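Local coordinates for protein WYL1 (Ruminococcus sp., PDB 6OAW) that probably serves as an accessory protein that modulates the RNA-targeting Type VI-D CRISPR-Cas system, at residues B[9-14]-B[140-145]; B[57-62]-B[133-138]. One frame throughout, in Å; residues are numbered along the deposited sequence.

How the interactions relate
Both interactions fasten parts of the N-terminal region onto strand 131-136 and the helix 139-145 that follows it, and they adjoin each other, with centres about 14 Å apart. Interaction 2 is a small, buried, almost wholly apolar contact in which helix 55-71 rests on the strand. Interaction 1, farther from the centre of the chain, buries twice as much surface and mixes chemistries: leucine and tyrosine packing on one side, a tyrosine hydrogen bond in the middle and a salt bridge at a partly exposed margin. Leu141, on the helix of interaction 1, packs against both Thr60 and Leu135 of interaction 2, and Ile137 lies against the backbone of Tyr142.

Interaction 1: B[9-14]-B[140-145]; sequences FLPKRD and DLYDTL
Tyr142 projects from helix 139-145 into the bend of the N-terminal chain 9-14, with Leu10 next to one flank of its ring and Arg13 next to the other. Its CG stands anti to the backbone N (chi1 -171°), a setting that carries the hydroxyl outward to the chain, where Tyr142 OH gives a short hydrogen bond to Pro11 O (2.6 Å), tilted 16° from the carbonyl plane. The tightly packed part is apolar. Leu10 CD1 approaches the ring obliquely, 3.7 Å from Tyr142 CE2, and the same methyl lies 3.8 Å from Leu145 CB, filling the angle between the two helix side chains. Beside it the backbone of Leu10 reaches the helix too, but Leu10 N to Leu145 O is a weak hydrogen bond of 3.4 Å.

The other side is polar and partly open to solvent. Arg13 CB meets the ring at Tyr142 CE1 (3.7 Å), and from there the extended chain leads the guanidinium to Asp143. Arg13 grips this carboxylate side-on with two nitrogens, NE to OD1 of Asp143 at 2.9 Å and NH1 to OD2 of Asp143 at 3.0 Å, each oxygen being met on its syn side. The two planes lie only 19° apart, as expected of such a paired bridge. A methionine in place of Arg13 would probably leave the carboxylate of Asp143 without its charged mate and free to swing away from the chain.

Around this contact, Tyr19 touches both Arg13 and the Tyr142 ring, and Phe9 stacks on Phe164. Leu161 of helix 161-172 touches Leu10 and Leu145, while Leu141 and Leu145 turn to helix 55-71, so that helix 139-145 is wedged between the N-terminal chain and the helical body.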
loop_
_atom_site.group_PDB
_atom_site.type_symbol
_atom_site.label_atom_id
_atom_site.label_comp_id
_atom_site.label_asym_id
_atom_site.label_seq_id
_atom_site.Cartn_x
_atom_site.Cartn_y
_atom_site.Cartn_z
ATOM N N PHE B 9 -6.133 13.500 -28.834
ATOM C CA PHE B 9 -4.741 13.008 -28.651
ATOM C C PHE B 9 -4.147 12.605 -29.994
ATOM O O PHE B 9 -2.968 12.880 -30.239
ATOM C CB PHE B 9 -4.719 11.815 -27.699
ATOM C CG PHE B 9 -4.975 12.201 -26.265
ATOM C CD1 PHE B 9 -4.045 12.971 -25.586
ATOM C CD2 PHE B 9 -6.116 11.784 -25.606
ATOM C CE1 PHE B 9 -4.241 13.315 -24.261
ATOM C CE2 PHE B 9 -6.328 12.148 -24.286
ATOM C CZ PHE B 9 -5.382 12.899 -23.611
ATOM N N LEU B 10 -4.954 11.925 -30.806
ATOM C CA LEU B 10 -4.575 11.389 -32.133
ATOM C C LEU B 10 -5.638 11.810 -33.139
ATOM O O LEU B 10 -6.816 11.894 -32.790
ATOM C CB LEU B 10 -4.471 9.865 -32.048
ATOM C CG LEU B 10 -3.369 9.312 -31.144
ATOM C CD1 LEU B 10 -3.479 7.795 -31.039
ATOM C CD2 LEU B 10 -1.992 9.712 -31.653
ATOM N N PRO B 11 -5.249 12.102 -34.400
ATOM C CA PRO B 11 -6.204 12.530 -35.414
ATOM C C PRO B 11 -7.089 11.337 -35.803
ATOM O O PRO B 11 -6.629 10.205 -35.701
ATOM C CB PRO B 11 -5.321 13.034 -36.567
ATOM C CG PRO B 11 -4.025 12.257 -36.415
ATOM C CD PRO B 11 -3.884 11.965 -34.928
ATOM N N LYS B 12 -8.335 11.610 -36.204
ATOM C CA LYS B 12 -9.265 10.570 -36.713
ATOM C C LYS B 12 -8.584 9.976 -37.949
ATOM O O LYS B 12 -8.013 10.769 -38.736
ATOM C CB LYS B 12 -10.647 11.160 -37.022
ATOM C CG LYS B 12 -11.244 12.097 -35.980
ATOM N N ARG B 13 -8.572 8.647 -38.093
ATOM C CA ARG B 13 -7.908 7.963 -39.238
ATOM C C ARG B 13 -8.888 7.822 -40.411
ATOM O O ARG B 13 -10.109 7.721 -40.155
ATOM C CB ARG B 13 -7.404 6.582 -38.818
ATOM C CG ARG B 13 -8.508 5.600 -38.461
ATOM C CD ARG B 13 -7.946 4.325 -37.882
ATOM N NE ARG B 13 -9.015 3.427 -37.489
ATOM C CZ ARG B 13 -9.713 2.649 -38.316
ATOM N NH1 ARG B 13 -10.654 1.858 -37.831
ATOM N NH2 ARG B 13 -9.503 2.675 -39.618
ATOM N N ASP B 14 -8.379 7.795 -41.647
ATOM C CA ASP B 14 -9.174 7.376 -42.833
ATOM C C ASP B 14 -9.509 5.896 -42.628
ATOM O O ASP B 14 -8.579 5.076 -42.741
ATOM C CB ASP B 14 -8.442 7.631 -44.159
ATOM N N ASP B 140 -8.823 -0.592 -32.180
ATOM C CA ASP B 140 -9.875 -0.203 -31.195
ATOM C C ASP B 140 -9.336 0.901 -30.282
ATOM O O ASP B 140 -10.071 1.882 -30.074
ATOM C CB ASP B 140 -10.405 -1.390 -30.383
ATOM C CG ASP B 140 -11.305 -2.300 -31.197
ATOM O OD1 ASP B 140 -11.753 -1.868 -32.268
ATOM O OD2 ASP B 140 -11.518 -3.445 -30.785
ATOM N N LEU B 141 -8.100 0.776 -29.794
ATOM C CA LEU B 141 -7.485 1.810 -28.920
ATOM C C LEU B 141 -7.243 3.073 -29.748
ATOM O O LEU B 141 -7.460 4.167 -29.219
ATOM C CB LEU B 141 -6.187 1.321 -28.275
ATOM C CG LEU B 141 -5.559 2.326 -27.299
ATOM C CD1 LEU B 141 -6.516 2.700 -26.174
ATOM C CD2 LEU B 141 -4.270 1.796 -26.702
ATOM N N TYR B 142 -6.830 2.954 -31.007
ATOM C CA TYR B 142 -6.582 4.144 -31.859
ATOM C C TYR B 142 -7.865 4.968 -31.939
ATOM O O TYR B 142 -7.787 6.196 -31.758
ATOM C CB TYR B 142 -6.084 3.802 -33.267
ATOM C CG TYR B 142 -5.655 5.047 -34.002
ATOM C CD1 TYR B 142 -6.586 5.826 -34.670
ATOM C CD2 TYR B 142 -4.354 5.518 -33.916
ATOM C CE1 TYR B 142 -6.219 7.005 -35.297
ATOM C CE2 TYR B 142 -3.975 6.702 -34.520
ATOM C CZ TYR B 142 -4.913 7.448 -35.207
ATOM O OH TYR B 142 -4.543 8.618 -35.795
ATOM N N ASP B 143 -8.995 4.301 -32.199
ATOM C CA ASP B 143 -10.320 4.952 -32.407
ATOM C C ASP B 143 -10.801 5.571 -31.087
ATOM O O ASP B 143 -11.410 6.637 -31.162
ATOM C CB ASP B 143 -11.316 3.989 -33.065
ATOM C CG ASP B 143 -10.966 3.690 -34.515
ATOM O OD1 ASP B 143 -10.224 4.494 -35.126
ATOM O OD2 ASP B 143 -11.417 2.654 -35.023
ATOM N N THR B 144 -10.489 4.981 -29.933
ATOM C CA THR B 144 -10.789 5.592 -28.602
ATOM C C THR B 144 -9.927 6.848 -28.418
ATOM O O THR B 144 -10.476 7.890 -28.054
ATOM C CB THR B 144 -10.601 4.594 -27.453
ATOM O OG1 THR B 144 -11.515 3.516 -27.639
ATOM C CG2 THR B 144 -10.834 5.207 -26.091
ATOM N N LEU B 145 -8.625 6.765 -28.689
ATOM C CA LEU B 145 -7.688 7.890 -28.439
ATOM C C LEU B 145 -7.890 9.013 -29.462
ATOM O O LEU B 145 -7.320 10.103 -29.245
ATOM C CB LEU B 145 -6.260 7.355 -28.491
ATOM C CG LEU B 145 -5.870 6.412 -27.360
ATOM C CD1 LEU B 145 -4.473 5.880 -27.591
ATOM C CD2 LEU B 145 -5.918 7.109 -26.024
#

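Interaction 2: B[57-62]-B[133-138]; sequences SFLTSI and VRLSIC
Leu59 and Val133 meet through single methyl groups, Leu59 CD1 lying 3.8 Å from Val133 CG1 where the two side chains pass at an angle. Val133 holds CG1 anti to its own backbone nitrogen (chi1 -176°), the setting that presents this branch to the helix. The second apolar meeting is looser: Leu135 CD1 comes to 4.1 Å from Leu59 CB, near the root of that side chain. Residues 57-62 and 133-136 run at 75° to each other, their axes 8.5 Å apart, a separation that side chains bridge.

Strand 131-136 pairs antiparallel with strand 23-28, and the latter is followed by helices 30-44 and 55-71, an order that recalls the ribbon-helix-helix fold, except that the second strand of the ribbon comes from the same chain and not from a second subunit. Val133 and Leu135 thus belong to the ribbon face turned to helix 55-71, and Leu135 also touches Leu165 of helix 161-172.

No hydrogen bond joins residues 57-62 to 133-138; just before the helical segment, Ser56 OG bonds Ser136 N. Thr60 OG1 lies 3.8 Å from Leu135 CD1, the side chains meeting nearly at a right angle, while the hydroxyl is hydrogen-bonded to Ser56 O within its own helix. Thr60 CG2 comes to 4.3 Å from Cys138 SG, a distant contact; Cys138 is the N-cap residue of the helix that follows, its SG capping a backbone N there.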
loop_
_atom_site.group_PDB
_atom_site.type_symbol
_atom_site.label_atom_id
_atom_site.label_comp_id
_atom_site.label_asym_id
_atom_site.label_seq_id
_atom_site.Cartn_x
_atom_site.Cartn_y
_atom_site.Cartn_z
ATOM N N SER B 57 -1.072 -5.733 -25.143
ATOM C CA SER B 57 -2.406 -6.299 -24.832
ATOM C C SER B 57 -2.700 -6.066 -23.345
ATOM O O SER B 57 -3.811 -5.633 -23.015
ATOM C CB SER B 57 -2.460 -7.767 -25.224
ATOM O OG SER B 57 -3.408 -8.477 -24.436
ATOM N N PHE B 58 -1.723 -6.316 -22.476
ATOM C CA PHE B 58 -1.902 -6.184 -21.017
ATOM C C PHE B 58 -2.159 -4.694 -20.698
ATOM O O PHE B 58 -3.102 -4.392 -19.956
ATOM C CB PHE B 58 -0.720 -6.815 -20.283
ATOM C CG PHE B 58 -0.937 -6.917 -18.801
ATOM C CD1 PHE B 58 -1.780 -7.876 -18.282
ATOM C CD2 PHE B 58 -0.345 -6.023 -17.928
ATOM C CE1 PHE B 58 -2.034 -7.951 -16.919
ATOM C CE2 PHE B 58 -0.588 -6.102 -16.567
ATOM C CZ PHE B 58 -1.415 -7.083 -16.061
ATOM N N LEU B 59 -1.366 -3.779 -21.265
ATOM C CA LEU B 59 -1.514 -2.322 -21.031
ATOM C C LEU B 59 -2.865 -1.878 -21.594
ATOM O O LEU B 59 -3.494 -0.981 -21.010
ATOM C CB LEU B 59 -0.368 -1.545 -21.689
ATOM C CG LEU B 59 1.007 -1.717 -21.049
ATOM C CD1 LEU B 59 2.076 -1.084 -21.905
ATOM C CD2 LEU B 59 1.036 -1.137 -19.652
ATOM N N THR B 60 -3.290 -2.496 -22.697
ATOM C CA THR B 60 -4.568 -2.174 -23.365
ATOM C C THR B 60 -5.746 -2.604 -22.480
ATOM O O THR B 60 -6.709 -1.813 -22.379
ATOM C CB THR B 60 -4.581 -2.725 -24.787
ATOM O OG1 THR B 60 -3.538 -2.012 -25.456
ATOM C CG2 THR B 60 -5.912 -2.516 -25.470
ATOM N N SER B 61 -5.697 -3.789 -21.874
ATOM C CA SER B 61 -6.727 -4.285 -20.926
ATOM C C SER B 61 -6.861 -3.297 -19.770
ATOM O O SER B 61 -7.994 -3.011 -19.358
ATOM C CB SER B 61 -6.384 -5.644 -20.388
ATOM O OG SER B 61 -6.421 -6.600 -21.415
ATOM N N ILE B 62 -5.738 -2.851 -19.217
ATOM C CA ILE B 62 -5.739 -1.915 -18.059
ATOM C C ILE B 62 -6.441 -0.633 -18.513
ATOM O O ILE B 62 -7.392 -0.208 -17.832
ATOM C CB ILE B 62 -4.318 -1.634 -17.558
ATOM C CG1 ILE B 62 -3.684 -2.889 -16.956
ATOM C CG2 ILE B 62 -4.324 -0.477 -16.561
ATOM C CD1 ILE B 62 -2.225 -2.727 -16.621
ATOM N N VAL B 133 8.627 2.044 -22.261
ATOM C CA VAL B 133 7.686 0.914 -22.526
ATOM C C VAL B 133 6.969 1.175 -23.850
ATOM O O VAL B 133 6.398 2.271 -24.035
ATOM C CB VAL B 133 6.702 0.692 -21.364
ATOM C CG1 VAL B 133 5.807 -0.514 -21.606
ATOM C CG2 VAL B 133 7.458 0.538 -20.059
ATOM N N ARG B 134 7.051 0.201 -24.747
ATOM C CA ARG B 134 6.630 0.336 -26.164
ATOM C C ARG B 134 5.221 -0.246 -26.242
ATOM O O ARG B 134 5.085 -1.488 -26.225
ATOM C CB ARG B 134 7.610 -0.350 -27.126
ATOM C CG ARG B 134 8.780 0.522 -27.555
ATOM N N LEU B 135 4.223 0.622 -26.335
ATOM C CA LEU B 135 2.827 0.192 -26.516
ATOM C C LEU B 135 2.478 0.263 -28.002
ATOM O O LEU B 135 2.468 1.369 -28.551
ATOM C CB LEU B 135 1.934 1.104 -25.689
ATOM C CG LEU B 135 0.441 0.961 -25.955
ATOM C CD1 LEU B 135 -0.042 -0.452 -25.650
ATOM C CD2 LEU B 135 -0.323 2.002 -25.141
ATOM N N SER B 136 2.185 -0.882 -28.612
ATOM C CA SER B 136 1.561 -0.976 -29.957
ATOM C C SER B 136 0.071 -0.626 -29.822
ATOM O O SER B 136 -0.604 -1.284 -29.028
ATOM C CB SER B 136 1.795 -2.342 -30.544
ATOM O OG SER B 136 0.988 -2.555 -31.687
ATOM N N ILE B 137 -0.405 0.404 -30.531
ATOM C CA ILE B 137 -1.824 0.885 -30.504
ATOM C C ILE B 137 -2.656 0.082 -31.518
ATOM O O ILE B 137 -2.558 0.382 -32.723
ATOM C CB ILE B 137 -1.938 2.390 -30.826
ATOM C CG1 ILE B 137 -0.930 3.281 -30.093
ATOM C CG2 ILE B 137 -3.372 2.851 -30.602
ATOM C CD1 ILE B 137 -1.101 3.294 -28.624
ATOM N N CYS B 138 -3.498 -0.844 -31.043
ATOM C CA CYS B 138 -4.487 -1.597 -31.860
ATOM C C CYS B 138 -5.552 -0.636 -32.407
ATOM O O CYS B 138 -5.691 0.514 -31.913
ATOM C CB CYS B 138 -5.131 -2.761 -31.103
ATOM S SG CYS B 138 -6.250 -2.302 -29.745
#